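Local coordinates for BDI_3064 protein (Parabacteroides distasonis ATCC 8503, PDB 5Z06), which hydrolyses linear beta-1,2-glucan and beta-1,2-glucooligosaccharides of four or more units, releasing the disaccharide sophorose from the non-reducing end, at residues A[85-90]-A[177-182]; A[517-522]-A[564-569]; A[524-529]-A[557-562]. All coordinates share one frame; numbering follows the deposited sequence.

Overall arrangement
From the N terminus, contact 1 comes first: 85-90 and 177-182, 87 residues apart, pair as parts of the neighbouring antiparallel strands 86-93 and 169-180 in the N-terminal beta region, near the calcium ion. That loop is closed before the next opens. Contact 2 then joins the turn of the hairpin 518-523, in 517-522, to 564-569 on helix 556-573, and contact 3, lying wholly within that span, joins the loop 524-529 to an earlier part of the same helix, 557-562. Contacts 2 and 3 touch, as at the probable hydrogen bond between Asn517 O and Leu524 N, their centres about 9 Å apart; contact 1 lies across the chain's centre, about 51 Å from contact 2 between centres.

Contact 1 of 3, residues A[85-90]-A[177-182]; sequences STLSMQ and IELLPA
A classic beta bulge opens this antiparallel pairing of strands 86-93 and 169-180: two successive residues, Ser85 and Thr86, stand opposite the single residue Leu180. Leu180 O takes three donors: Ser85 N at 2.9 Å, Thr86 N, and Thr86 OG1, the last a longer bond of 3.3 Å that arrives from above the carbonyl plane. The hydroxyl gets there because chi1 of 72° sets OG1 between the backbone N and carbonyl carbon of Thr86. Past the bulge the ladder runs on through Leu180 N to Thr86 O and the reciprocal bonds of Ser88 with Glu178, where Ser88 N lies 2.7 Å from Glu178 O. Leu87, Ile177 and Leu179 share one face of the sheet: Leu87 CD1 touches both Ile177 CG2 and Leu179 CD2; Phe10 packs on all three, and Val158 on Leu87 and Ile177. Thr86, Ser88, Glu178 and Leu180 occupy the other face, where Glu178 OE2 also forms a salt bridge with Lys218. Leu180 CD1 presses closely on Ser88 CB, at 3.5 Å. Beside it a water bridges Ser88 and Glu178, accepting from Ser88 OG and donating to Glu178 OE2, each bond 2.7 Å long.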
ATOM      1  N   SER A  85     -15.929 -23.241   4.984  1.00 43.25           N
ATOM      2  CA  SER A  85     -16.506 -24.530   4.612  1.00 48.14           C
ATOM      3  C   SER A  85     -17.020 -24.548   3.187  1.00 47.27           C
ATOM      4  O   SER A  85     -17.262 -25.623   2.649  1.00 47.18           O
ATOM      5  CB  SER A  85     -17.678 -24.860   5.526  1.00 48.86           C
ATOM      6  OG  SER A  85     -17.223 -25.201   6.812  1.00 54.95           O
ATOM      7  N   THR A  86     -17.201 -23.374   2.577  1.00 47.33           N
ATOM      8  CA  THR A  86     -17.921 -23.274   1.315  1.00 46.28           C
ATOM      9  C   THR A  86     -17.184 -22.357   0.343  1.00 43.20           C
ATOM     10  O   THR A  86     -16.556 -21.387   0.752  1.00 44.63           O
ATOM     11  CB  THR A  86     -19.363 -22.756   1.514  1.00 47.47           C
ATOM     12  OG1 THR A  86     -19.333 -21.371   1.842  1.00 52.45           O
ATOM     13  CG2 THR A  86     -20.089 -23.506   2.635  1.00 50.86           C
ATOM     14  N   LEU A  87     -17.246 -22.702  -0.936  1.00 38.92           N
ATOM     15  CA  LEU A  87     -16.929 -21.781  -2.007  1.00 34.64           C
ATOM     16  C   LEU A  87     -18.240 -21.171  -2.431  1.00 34.02           C
ATOM     17  O   LEU A  87     -19.066 -21.829  -3.061  1.00 34.16           O
ATOM     18  CB  LEU A  87     -16.286 -22.504  -3.170  1.00 34.08           C
ATOM     19  CG  LEU A  87     -16.096 -21.700  -4.458  1.00 32.84           C
ATOM     20  CD1 LEU A  87     -15.119 -20.556  -4.226  1.00 32.92           C
ATOM     21  CD2 LEU A  87     -15.588 -22.627  -5.541  1.00 32.62           C
ATOM     22  N   SER A  88     -18.446 -19.919  -2.053  1.00 33.56           N
ATOM     23  CA  SER A  88     -19.611 -19.172  -2.477  1.00 34.10           C
ATOM     24  C   SER A  88     -19.283 -18.310  -3.705  1.00 37.36           C
ATOM     25  O   SER A  88     -18.209 -17.729  -3.790  1.00 36.59           O
ATOM     26  CB  SER A  88     -20.116 -18.318  -1.343  1.00 35.10           C
ATOM     27  OG  SER A  88     -21.038 -17.357  -1.802  1.00 34.91           O
ATOM     28  N   MET A  89     -20.201 -18.278  -4.669  1.00 37.98           N
ATOM     29  CA  MET A  89     -20.140 -17.363  -5.803  1.00 38.15           C
ATOM     30  C   MET A  89     -21.517 -16.793  -6.084  1.00 37.56           C
ATOM     31  O   MET A  89     -22.536 -17.274  -5.577  1.00 37.45           O
ATOM     32  CB  MET A  89     -19.697 -18.075  -7.069  1.00 39.43           C
ATOM     33  CG  MET A  89     -18.742 -19.220  -6.864  1.00 43.64           C
ATOM     34  SD  MET A  89     -18.136 -19.752  -8.459  1.00 48.98           S
ATOM     35  CE  MET A  89     -19.565 -20.619  -9.075  1.00 46.61           C
ATOM     36  N   GLN A  90     -21.532 -15.775  -6.926  1.00 34.87           N
ATOM     37  CA  GLN A  90     -22.745 -15.282  -7.528  1.00 35.56           C
ATOM     38  C   GLN A  90     -22.573 -15.590  -9.009  1.00 37.13           C
ATOM     39  O   GLN A  90     -21.532 -15.264  -9.587  1.00 34.77           O
ATOM     40  CB  GLN A  90     -22.900 -13.792  -7.276  1.00 34.94           C
ATOM     41  CG  GLN A  90     -23.194 -13.452  -5.826  1.00 37.11           C
ATOM     42  CD  GLN A  90     -24.640 -13.650  -5.428  1.00 39.26           C
ATOM     43  OE1 GLN A  90     -25.507 -13.947  -6.252  1.00 46.73           O
ATOM     44  NE2 GLN A  90     -24.913 -13.465  -4.153  1.00 41.62           N
ATOM     45  N   ILE A 177     -16.692 -14.436  -5.699  1.00 31.29           N
ATOM     46  CA  ILE A 177     -16.111 -15.751  -5.597  1.00 31.76           C
ATOM     47  C   ILE A 177     -15.252 -15.696  -4.359  1.00 33.97           C
ATOM     48  O   ILE A 177     -14.265 -14.946  -4.286  1.00 34.57           O
ATOM     49  CB  ILE A 177     -15.250 -16.096  -6.802  1.00 32.05           C
ATOM     50  CG1 ILE A 177     -16.030 -15.845  -8.098  1.00 32.92           C
ATOM     51  CG2 ILE A 177     -14.800 -17.540  -6.704  1.00 33.36           C
ATOM     52  CD1 ILE A 177     -15.222 -15.972  -9.349  1.00 34.88           C
ATOM     53  N   GLU A 178     -15.652 -16.472  -3.366  1.00 36.79           N
ATOM     54  CA  GLU A 178     -15.038 -16.401  -2.060  1.00 40.00           C
ATOM     55  C   GLU A 178     -15.306 -17.654  -1.243  1.00 38.93           C
ATOM     56  O   GLU A 178     -16.297 -18.379  -1.472  1.00 36.28           O
ATOM     57  CB  GLU A 178     -15.567 -15.180  -1.298  1.00 41.32           C
ATOM     58  CG  GLU A 178     -17.066 -15.172  -1.086  1.00 42.01           C
ATOM     59  CD  GLU A 178     -17.575 -13.872  -0.502  1.00 42.10           C
ATOM     60  OE1 GLU A 178     -16.773 -13.048   0.001  1.00 46.05           O
ATOM     61  OE2 GLU A 178     -18.800 -13.679  -0.540  1.00 39.90           O
ATOM     62  N   LEU A 179     -14.413 -17.879  -0.285  1.00 35.16           N
ATOM     63  CA  LEU A 179     -14.601 -18.897   0.715  1.00 33.82           C
ATOM     64  C   LEU A 179     -15.310 -18.261   1.893  1.00 33.38           C
ATOM     65  O   LEU A 179     -14.933 -17.170   2.323  1.00 32.93           O
ATOM     66  CB  LEU A 179     -13.268 -19.488   1.133  1.00 32.14           C
ATOM     67  CG  LEU A 179     -12.418 -20.097   0.032  1.00 32.21           C
ATOM     68  CD1 LEU A 179     -11.223 -20.794   0.638  1.00 31.55           C
ATOM     69  CD2 LEU A 179     -13.221 -21.053  -0.824  1.00 34.48           C
ATOM     70  N   LEU A 180     -16.346 -18.936   2.386  1.00 35.53           N
ATOM     71  CA  LEU A 180     -17.152 -18.470   3.512  1.00 38.44           C
ATOM     72  C   LEU A 180     -17.270 -19.588   4.533  1.00 41.62           C
ATOM     73  O   LEU A 180     -17.123 -20.758   4.180  1.00 40.10           O
ATOM     74  CB  LEU A 180     -18.552 -18.087   3.064  1.00 38.95           C
ATOM     75  CG  LEU A 180     -18.694 -16.840   2.200  1.00 40.46           C
ATOM     76  CD1 LEU A 180     -20.124 -16.688   1.698  1.00 39.25           C
ATOM     77  CD2 LEU A 180     -18.298 -15.593   2.973  1.00 42.20           C
ATOM     78  N   PRO A 181     -17.537 -19.232   5.800  1.00 40.17           N
ATOM     79  CA  PRO A 181     -17.691 -20.275   6.796  1.00 43.23           C
ATOM     80  C   PRO A 181     -19.059 -20.942   6.658  1.00 43.04           C
ATOM     81  O   PRO A 181     -19.963 -20.360   6.072  1.00 39.24           O
ATOM     82  CB  PRO A 181     -17.546 -19.521   8.120  1.00 41.72           C
ATOM     83  CG  PRO A 181     -17.959 -18.137   7.811  1.00 41.24           C
ATOM     84  CD  PRO A 181     -17.616 -17.883   6.385  1.00 40.00           C
ATOM     85  N   ALA A 182     -19.184 -22.166   7.171  1.00 47.98           N
ATOM     86  CA  ALA A 182     -20.460 -22.892   7.159  1.00 50.74           C
ATOM     87  C   ALA A 182     -21.530 -22.085   7.876  1.00 48.83           C
ATOM     88  O   ALA A 182     -22.624 -21.886   7.363  1.00 48.57           O
ATOM     89  CB  ALA A 182     -20.296 -24.241   7.826  1.00 54.72           C
TER
HETATM   90  O   HOH W   1     -20.233 -14.899  -2.455  1.00 35.26           O

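Contact 2 of 3, residues A[517-522]-A[564-569]; sequences NTYYGE and AKINQR
Glu522 OE2 is gripped by two cations from helix 556-573, Lys565 NZ at 3.1 Å and Arg569 NH1 at 3.4 Å from that same oxygen. The lysine comes in from above the carboxylate plane, while the guanidinium is turned 52° against it. Glu522 bends at chi2 (-65°), which swings the carboxylate alongside the helix, to where the two cations reach OE2. Arg569 NH1 also makes a hydrogen bond, to Tyr520 O at 2.6 Å; the carbonyl points almost straight at the nitrogen and lies in the guanidinium plane, though the bond is bent at the hydrogen (141°). This in-plane bond probably does most to fix the rotation of the group, with the salt bridge as an added charge contact. The carbonyl belongs to a type I' turn from Tyr519 to Glu522, the tight turn of a two-stranded beta hairpin whose end rests on the helix. The Tyr520 and Arg569 side chains run antiparallel alongside each other, ring and guanidinium planes nearly perpendicular, with Tyr520 CB meeting Arg569 CB at 3.5 Å. With an alanine here instead of Arg569, the Tyr520 carbonyl would probably lose this donor and Glu522 one of its two cations. Ile566 fills the angle between the tyrosines: its CG2 meets Tyr520 CD2 at 3.7 Å, and its CG1 lies 3.9 Å from Tyr519 CB. The Tyr519 hydroxyl is held by Asp509 and Asn515.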
ATOM      1  N   ASN A 517      29.371   8.810 -12.632  1.00 32.85           N
ATOM      2  CA  ASN A 517      28.796   8.593 -13.950  1.00 33.70           C
ATOM      3  C   ASN A 517      27.682   9.577 -14.241  1.00 34.11           C
ATOM      4  O   ASN A 517      27.141  10.231 -13.334  1.00 34.05           O
ATOM      5  CB  ASN A 517      28.256   7.177 -14.070  1.00 35.62           C
ATOM      6  CG  ASN A 517      29.356   6.148 -14.060  1.00 35.62           C
ATOM      7  OD1 ASN A 517      30.067   6.031 -15.040  1.00 35.57           O
ATOM      8  ND2 ASN A 517      29.501   5.402 -12.959  1.00 34.29           N
ATOM      9  N   THR A 518      27.365   9.676 -15.525  1.00 33.28           N
ATOM     10  CA  THR A 518      26.295  10.525 -16.013  1.00 32.22           C
ATOM     11  C   THR A 518      25.151   9.652 -16.539  1.00 31.20           C
ATOM     12  O   THR A 518      25.382   8.673 -17.249  1.00 29.26           O
ATOM     13  CB  THR A 518      26.804  11.471 -17.105  1.00 30.31           C
ATOM     14  OG1 THR A 518      27.794  12.326 -16.533  1.00 34.54           O
ATOM     15  CG2 THR A 518      25.680  12.359 -17.653  1.00 30.69           C
ATOM     16  N   TYR A 519      23.925  10.043 -16.185  1.00 30.47           N
ATOM     17  CA  TYR A 519      22.694   9.365 -16.603  1.00 30.08           C
ATOM     18  C   TYR A 519      21.752  10.439 -17.043  1.00 31.88           C
ATOM     19  O   TYR A 519      21.488  11.383 -16.285  1.00 33.76           O
ATOM     20  CB  TYR A 519      22.064   8.603 -15.438  1.00 29.83           C
ATOM     21  CG  TYR A 519      23.037   7.707 -14.745  1.00 29.73           C
ATOM     22  CD1 TYR A 519      23.333   6.437 -15.246  1.00 28.93           C
ATOM     23  CD2 TYR A 519      23.707   8.148 -13.613  1.00 30.58           C
ATOM     24  CE1 TYR A 519      24.247   5.620 -14.605  1.00 29.86           C
ATOM     25  CE2 TYR A 519      24.621   7.341 -12.966  1.00 30.43           C
ATOM     26  CZ  TYR A 519      24.887   6.094 -13.458  1.00 28.77           C
ATOM     27  OH  TYR A 519      25.798   5.347 -12.783  1.00 29.18           O
ATOM     28  N   TYR A 520      21.263  10.323 -18.273  1.00 33.27           N
ATOM     29  CA  TYR A 520      20.302  11.276 -18.810  1.00 32.33           C
ATOM     30  C   TYR A 520      20.842  12.681 -18.604  1.00 33.89           C
ATOM     31  O   TYR A 520      20.117  13.605 -18.217  1.00 32.77           O
ATOM     32  CB  TYR A 520      18.928  11.064 -18.155  1.00 31.89           C
ATOM     33  CG  TYR A 520      18.567   9.601 -18.215  1.00 31.88           C
ATOM     34  CD1 TYR A 520      18.101   9.035 -19.397  1.00 30.93           C
ATOM     35  CD2 TYR A 520      18.777   8.765 -17.133  1.00 30.45           C
ATOM     36  CE1 TYR A 520      17.839   7.688 -19.494  1.00 29.87           C
ATOM     37  CE2 TYR A 520      18.487   7.413 -17.224  1.00 31.07           C
ATOM     38  CZ  TYR A 520      18.032   6.884 -18.420  1.00 30.04           C
ATOM     39  OH  TYR A 520      17.742   5.551 -18.552  1.00 31.09           O
ATOM     40  N   GLY A 521      22.151  12.821 -18.835  1.00 33.62           N
ATOM     41  CA  GLY A 521      22.807  14.122 -18.777  1.00 34.49           C
ATOM     42  C   GLY A 521      23.093  14.689 -17.411  1.00 33.95           C
ATOM     43  O   GLY A 521      23.685  15.772 -17.324  1.00 36.19           O
ATOM     44  N   GLU A 522      22.683  13.972 -16.357  1.00 35.53           N
ATOM     45  CA  GLU A 522      22.908  14.376 -14.982  1.00 35.44           C
ATOM     46  C   GLU A 522      24.068  13.589 -14.434  1.00 34.70           C
ATOM     47  O   GLU A 522      24.000  12.362 -14.352  1.00 33.52           O
ATOM     48  CB  GLU A 522      21.685  14.100 -14.122  1.00 36.91           C
ATOM     49  CG  GLU A 522      20.480  14.949 -14.476  1.00 39.58           C
ATOM     50  CD  GLU A 522      20.693  16.416 -14.222  1.00 41.99           C
ATOM     51  OE1 GLU A 522      21.534  16.762 -13.380  1.00 45.06           O
ATOM     52  OE2 GLU A 522      20.010  17.236 -14.862  1.00 47.74           O
ATOM     53  N   ALA A 564      15.937  12.067  -8.881  1.00 25.72           N
ATOM     54  CA  ALA A 564      14.568  12.249  -9.307  1.00 24.80           C
ATOM     55  C   ALA A 564      14.505  12.526 -10.798  1.00 26.54           C
ATOM     56  O   ALA A 564      13.738  11.893 -11.516  1.00 25.95           O
ATOM     57  CB  ALA A 564      13.901  13.362  -8.526  1.00 24.40           C
ATOM     58  N   LYS A 565      15.322  13.462 -11.268  1.00 27.68           N
ATOM     59  CA  LYS A 565      15.329  13.796 -12.686  1.00 27.89           C
ATOM     60  C   LYS A 565      15.731  12.635 -13.570  1.00 26.61           C
ATOM     61  O   LYS A 565      15.205  12.493 -14.657  1.00 26.05           O
ATOM     62  CB  LYS A 565      16.271  14.955 -12.941  1.00 31.07           C
ATOM     63  CG  LYS A 565      15.698  16.289 -12.501  1.00 34.31           C
ATOM     64  CD  LYS A 565      16.793  17.334 -12.436  1.00 38.45           C
ATOM     65  CE  LYS A 565      16.662  18.409 -13.489  1.00 41.96           C
ATOM     66  NZ  LYS A 565      17.946  19.155 -13.577  1.00 44.65           N
ATOM     67  N   ILE A 566      16.705  11.855 -13.107  1.00 26.62           N
ATOM     68  CA  ILE A 566      17.192  10.686 -13.809  1.00 26.06           C
ATOM     69  C   ILE A 566      16.059   9.702 -13.951  1.00 28.12           C
ATOM     70  O   ILE A 566      15.843   9.126 -15.003  1.00 26.36           O
ATOM     71  CB  ILE A 566      18.361  10.023 -13.037  1.00 25.70           C
ATOM     72  CG1 ILE A 566      19.687  10.769 -13.295  1.00 26.22           C
ATOM     73  CG2 ILE A 566      18.544   8.564 -13.416  1.00 24.02           C
ATOM     74  CD1 ILE A 566      20.773  10.509 -12.273  1.00 24.90           C
ATOM     75  N   ASN A 567      15.365   9.489 -12.841  1.00 28.86           N
ATOM     76  CA  ASN A 567      14.242   8.598 -12.810  1.00 27.27           C
ATOM     77  C   ASN A 567      13.163   9.078 -13.803  1.00 28.19           C
ATOM     78  O   ASN A 567      12.711   8.300 -14.662  1.00 29.97           O
ATOM     79  CB  ASN A 567      13.735   8.457 -11.351  1.00 26.40           C
ATOM     80  CG  ASN A 567      12.770   7.313 -11.179  1.00 25.21           C
ATOM     81  OD1 ASN A 567      11.780   7.233 -11.913  1.00 23.43           O
ATOM     82  ND2 ASN A 567      13.019   6.449 -10.188  1.00 23.00           N
ATOM     83  N   GLN A 568      12.794  10.349 -13.737  1.00 26.30           N
ATOM     84  CA  GLN A 568      11.833  10.871 -14.685  1.00 28.03           C
ATOM     85  C   GLN A 568      12.308  10.676 -16.118  1.00 27.99           C
ATOM     86  O   GLN A 568      11.509  10.316 -16.996  1.00 26.88           O
ATOM     87  CB  GLN A 568      11.521  12.350 -14.467  1.00 28.51           C
ATOM     88  CG  GLN A 568      10.363  12.827 -15.334  1.00 28.70           C
ATOM     89  CD  GLN A 568      10.231  14.323 -15.413  1.00 29.31           C
ATOM     90  OE1 GLN A 568      11.211  15.030 -15.392  1.00 28.22           O
ATOM     91  NE2 GLN A 568       9.004  14.807 -15.562  1.00 30.16           N
ATOM     92  N   ARG A 569      13.586  10.924 -16.366  1.00 26.68           N
ATOM     93  CA  ARG A 569      14.084  10.860 -17.752  1.00 28.92           C
ATOM     94  C   ARG A 569      14.142   9.465 -18.303  1.00 27.72           C
ATOM     95  O   ARG A 569      13.926   9.264 -19.495  1.00 27.69           O
ATOM     96  CB  ARG A 569      15.426  11.538 -17.900  1.00 29.76           C
ATOM     97  CG  ARG A 569      15.245  13.030 -17.777  1.00 29.48           C
ATOM     98  CD  ARG A 569      16.553  13.692 -17.510  1.00 29.58           C
ATOM     99  NE  ARG A 569      16.349  15.113 -17.276  1.00 30.79           N
ATOM    100  CZ  ARG A 569      17.330  16.003 -17.237  1.00 29.49           C
ATOM    101  NH1 ARG A 569      18.583  15.619 -17.454  1.00 28.45           N
ATOM    102  NH2 ARG A 569      17.055  17.280 -17.002  1.00 27.05           N
TER

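Contact 3 of 3, residues A[524-529]-A[557-562]; sequences LKVGVS and FENNQK
Leu524 and Asn559 bring the two backbones nearest, their CA atoms 6.4 Å apart, where segment 524-529 passes the side of helix 556-573. Following strand 522-523, this segment offers backbone polar groups to the helix, and Asn559 answers them with both ends of its amide. Asn559 ND2 gives a nearly straight bond (176° at the hydrogen) to Val526 O, 2.8 Å away; the acceptor lies in the plane of the amide, although the nitrogen sits above the plane of the valine carbonyl. In the other direction Val526 N donates to Asn559 OD1 over a longer 3.3 Å. Thus one side chain meets the N-H and C=O of a single residue, much as a strand neighbour would, and the pair of bonds should hold the amide from turning. Its CG stands anti to the backbone N (chi1 -157°), which carries the amide out from the helix across the loop. Val526 CB packs on Asn559 ND2, and Leu524 CD1 reaches Lys562 CB at 3.8 Å.

Towards the surface, Lys525 NZ forms a salt bridge with Glu558 OE2 at 2.9 Å, met on the syn side but somewhat out of the carboxylate plane. Lys562 NZ joins the same oxygen by a long salt bridge; the two ammonium groups, Lys525 NZ and Lys562 NZ, stand 4.1 Å apart, a repulsion that the shared carboxylate probably offsets. Lys562 NZ has its stronger partner in Asn523 O.

This is structural packing within the glycoamylase-like region. Backbone bonds from Leu524, Lys525 and Gly527 tie the loop to residues 513-517, Leu524 also leans on Met563 and Ile566 of helix 556-573, and further along Val528 packs against Arg501 and Trp504 of helix 495-505.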
ATOM      1  N   LEU A 524      25.940  12.165 -11.579  1.00 30.77           N
ATOM      2  CA  LEU A 524      25.574  11.733 -10.260  1.00 33.00           C
ATOM      3  C   LEU A 524      26.833  11.583  -9.428  1.00 32.24           C
ATOM      4  O   LEU A 524      27.605  10.658  -9.654  1.00 31.85           O
ATOM      5  CB  LEU A 524      24.837  10.386 -10.375  1.00 33.55           C
ATOM      6  CG  LEU A 524      23.926  10.001  -9.236  1.00 34.97           C
ATOM      7  CD1 LEU A 524      22.855  11.070  -9.010  1.00 35.94           C
ATOM      8  CD2 LEU A 524      23.293   8.647  -9.528  1.00 34.55           C
ATOM      9  N   LYS A 525      27.056  12.492  -8.481  1.00 32.25           N
ATOM     10  CA  LYS A 525      28.241  12.398  -7.623  1.00 32.88           C
ATOM     11  C   LYS A 525      28.216  11.187  -6.703  1.00 32.01           C
ATOM     12  O   LYS A 525      29.227  10.531  -6.480  1.00 34.00           O
ATOM     13  CB  LYS A 525      28.416  13.669  -6.809  1.00 34.57           C
ATOM     14  CG  LYS A 525      28.870  14.865  -7.640  1.00 35.43           C
ATOM     15  CD  LYS A 525      28.822  16.132  -6.798  1.00 36.13           C
ATOM     16  CE  LYS A 525      29.417  17.335  -7.500  1.00 36.66           C
ATOM     17  NZ  LYS A 525      28.357  18.274  -7.951  1.00 37.58           N
ATOM     18  N   VAL A 526      27.052  10.872  -6.173  1.00 31.61           N
ATOM     19  CA  VAL A 526      26.915   9.775  -5.242  1.00 29.41           C
ATOM     20  C   VAL A 526      25.737   8.928  -5.670  1.00 29.86           C
ATOM     21  O   VAL A 526      24.737   9.428  -6.193  1.00 30.99           O
ATOM     22  CB  VAL A 526      26.678  10.331  -3.840  1.00 30.18           C
ATOM     23  CG1 VAL A 526      26.167   9.257  -2.878  1.00 30.85           C
ATOM     24  CG2 VAL A 526      27.955  10.970  -3.314  1.00 30.63           C
ATOM     25  N   GLY A 527      25.835   7.647  -5.405  1.00 29.98           N
ATOM     26  CA  GLY A 527      24.699   6.779  -5.555  1.00 31.02           C
ATOM     27  C   GLY A 527      25.048   5.509  -6.270  1.00 31.56           C
ATOM     28  O   GLY A 527      25.818   5.510  -7.239  1.00 32.56           O
ATOM     29  N   VAL A 528      24.440   4.429  -5.815  1.00 31.40           N
ATOM     30  CA  VAL A 528      24.572   3.146  -6.460  1.00 29.64           C
ATOM     31  C   VAL A 528      23.780   3.236  -7.739  1.00 29.68           C
ATOM     32  O   VAL A 528      22.662   3.774  -7.759  1.00 27.59           O
ATOM     33  CB  VAL A 528      23.972   2.032  -5.603  1.00 30.30           C
ATOM     34  CG1 VAL A 528      23.914   0.715  -6.381  1.00 30.09           C
ATOM     35  CG2 VAL A 528      24.790   1.861  -4.328  1.00 30.92           C
ATOM     36  N   SER A 529      24.358   2.702  -8.807  1.00 28.74           N
ATOM     37  CA  SER A 529      23.685   2.657 -10.089  1.00 28.04           C
ATOM     38  C   SER A 529      23.243   4.070 -10.445  1.00 29.13           C
ATOM     39  O   SER A 529      24.026   5.008 -10.215  1.00 31.87           O
ATOM     40  CB  SER A 529      22.552   1.634 -10.042  1.00 28.50           C
ATOM     41  OG  SER A 529      22.079   1.393 -11.340  1.00 28.78           O
ATOM     42  N   PHE A 557      20.522  17.662  -1.495  1.00 28.56           N
ATOM     43  CA  PHE A 557      19.421  18.122  -2.306  1.00 29.91           C
ATOM     44  C   PHE A 557      19.834  18.031  -3.778  1.00 31.71           C
ATOM     45  O   PHE A 557      19.061  17.575  -4.598  1.00 31.47           O
ATOM     46  CB  PHE A 557      19.023  19.562  -2.025  1.00 30.43           C
ATOM     47  CG  PHE A 557      17.919  20.031  -2.916  1.00 30.30           C
ATOM     48  CD1 PHE A 557      16.600  19.655  -2.649  1.00 29.98           C
ATOM     49  CD2 PHE A 557      18.188  20.755  -4.073  1.00 29.90           C
ATOM     50  CE1 PHE A 557      15.576  20.043  -3.494  1.00 29.79           C
ATOM     51  CE2 PHE A 557      17.159  21.148  -4.920  1.00 29.62           C
ATOM     52  CZ  PHE A 557      15.857  20.795  -4.633  1.00 29.07           C
ATOM     53  N   GLU A 558      21.024  18.537  -4.093  1.00 32.05           N
ATOM     54  CA  GLU A 558      21.544  18.533  -5.453  1.00 35.23           C
ATOM     55  C   GLU A 558      21.590  17.127  -6.019  1.00 31.16           C
ATOM     56  O   GLU A 558      21.139  16.883  -7.137  1.00 30.38           O
ATOM     57  CB  GLU A 558      22.954  19.129  -5.485  1.00 39.75           C
ATOM     58  CG  GLU A 558      23.643  19.114  -6.848  1.00 41.76           C
ATOM     59  CD  GLU A 558      25.146  19.198  -6.711  1.00 47.35           C
ATOM     60  OE1 GLU A 558      25.669  20.328  -6.654  1.00 50.01           O
ATOM     61  OE2 GLU A 558      25.811  18.125  -6.642  1.00 53.68           O
ATOM     62  N   ASN A 559      22.141  16.213  -5.239  1.00 28.39           N
ATOM     63  CA  ASN A 559      22.336  14.846  -5.692  1.00 28.32           C
ATOM     64  C   ASN A 559      21.019  14.050  -5.757  1.00 29.83           C
ATOM     65  O   ASN A 559      20.775  13.326  -6.721  1.00 27.61           O
ATOM     66  CB  ASN A 559      23.323  14.119  -4.790  1.00 28.02           C
ATOM     67  CG  ASN A 559      23.979  12.948  -5.499  1.00 28.89           C
ATOM     68  OD1 ASN A 559      24.730  13.136  -6.462  1.00 28.77           O
ATOM     69  ND2 ASN A 559      23.671  11.739  -5.059  1.00 29.22           N
ATOM     70  N   ASN A 560      20.197  14.179  -4.712  1.00 30.40           N
ATOM     71  CA  ASN A 560      18.878  13.558  -4.669  1.00 29.35           C
ATOM     72  C   ASN A 560      18.039  14.047  -5.842  1.00 30.24           C
ATOM     73  O   ASN A 560      17.398  13.256  -6.525  1.00 28.97           O
ATOM     74  CB  ASN A 560      18.145  13.883  -3.357  1.00 28.25           C
ATOM     75  CG  ASN A 560      18.740  13.179  -2.161  1.00 27.35           C
ATOM     76  OD1 ASN A 560      19.716  12.428  -2.275  1.00 26.95           O
ATOM     77  ND2 ASN A 560      18.168  13.438  -0.994  1.00 26.13           N
ATOM     78  N   GLN A 561      18.064  15.352  -6.076  1.00 29.76           N
ATOM     79  CA  GLN A 561      17.279  15.934  -7.158  1.00 30.64           C
ATOM     80  C   GLN A 561      17.680  15.332  -8.497  1.00 31.41           C
ATOM     81  O   GLN A 561      16.824  15.064  -9.333  1.00 31.71           O
ATOM     82  CB  GLN A 561      17.428  17.444  -7.178  1.00 30.02           C
ATOM     83  CG  GLN A 561      16.676  18.160  -8.290  1.00 31.47           C
ATOM     84  CD  GLN A 561      16.983  19.629  -8.297  1.00 30.65           C
ATOM     85  OE1 GLN A 561      18.147  20.018  -8.387  1.00 33.23           O
ATOM     86  NE2 GLN A 561      15.954  20.455  -8.195  1.00 28.08           N
ATOM     87  N   LYS A 562      18.976  15.122  -8.682  1.00 30.36           N
ATOM     88  CA  LYS A 562      19.460  14.431  -9.854  1.00 31.35           C
ATOM     89  C   LYS A 562      18.869  13.051  -9.995  1.00 29.93           C
ATOM     90  O   LYS A 562      18.506  12.659 -11.107  1.00 29.45           O
ATOM     91  CB  LYS A 562      20.977  14.320  -9.837  1.00 32.09           C
ATOM     92  CG  LYS A 562      21.637  15.591 -10.295  1.00 33.02           C
ATOM     93  CD  LYS A 562      23.120  15.494 -10.084  1.00 33.21           C
ATOM     94  CE  LYS A 562      23.804  16.795 -10.412  1.00 32.73           C
ATOM     95  NZ  LYS A 562      25.237  16.613 -10.090  1.00 33.13           N
TER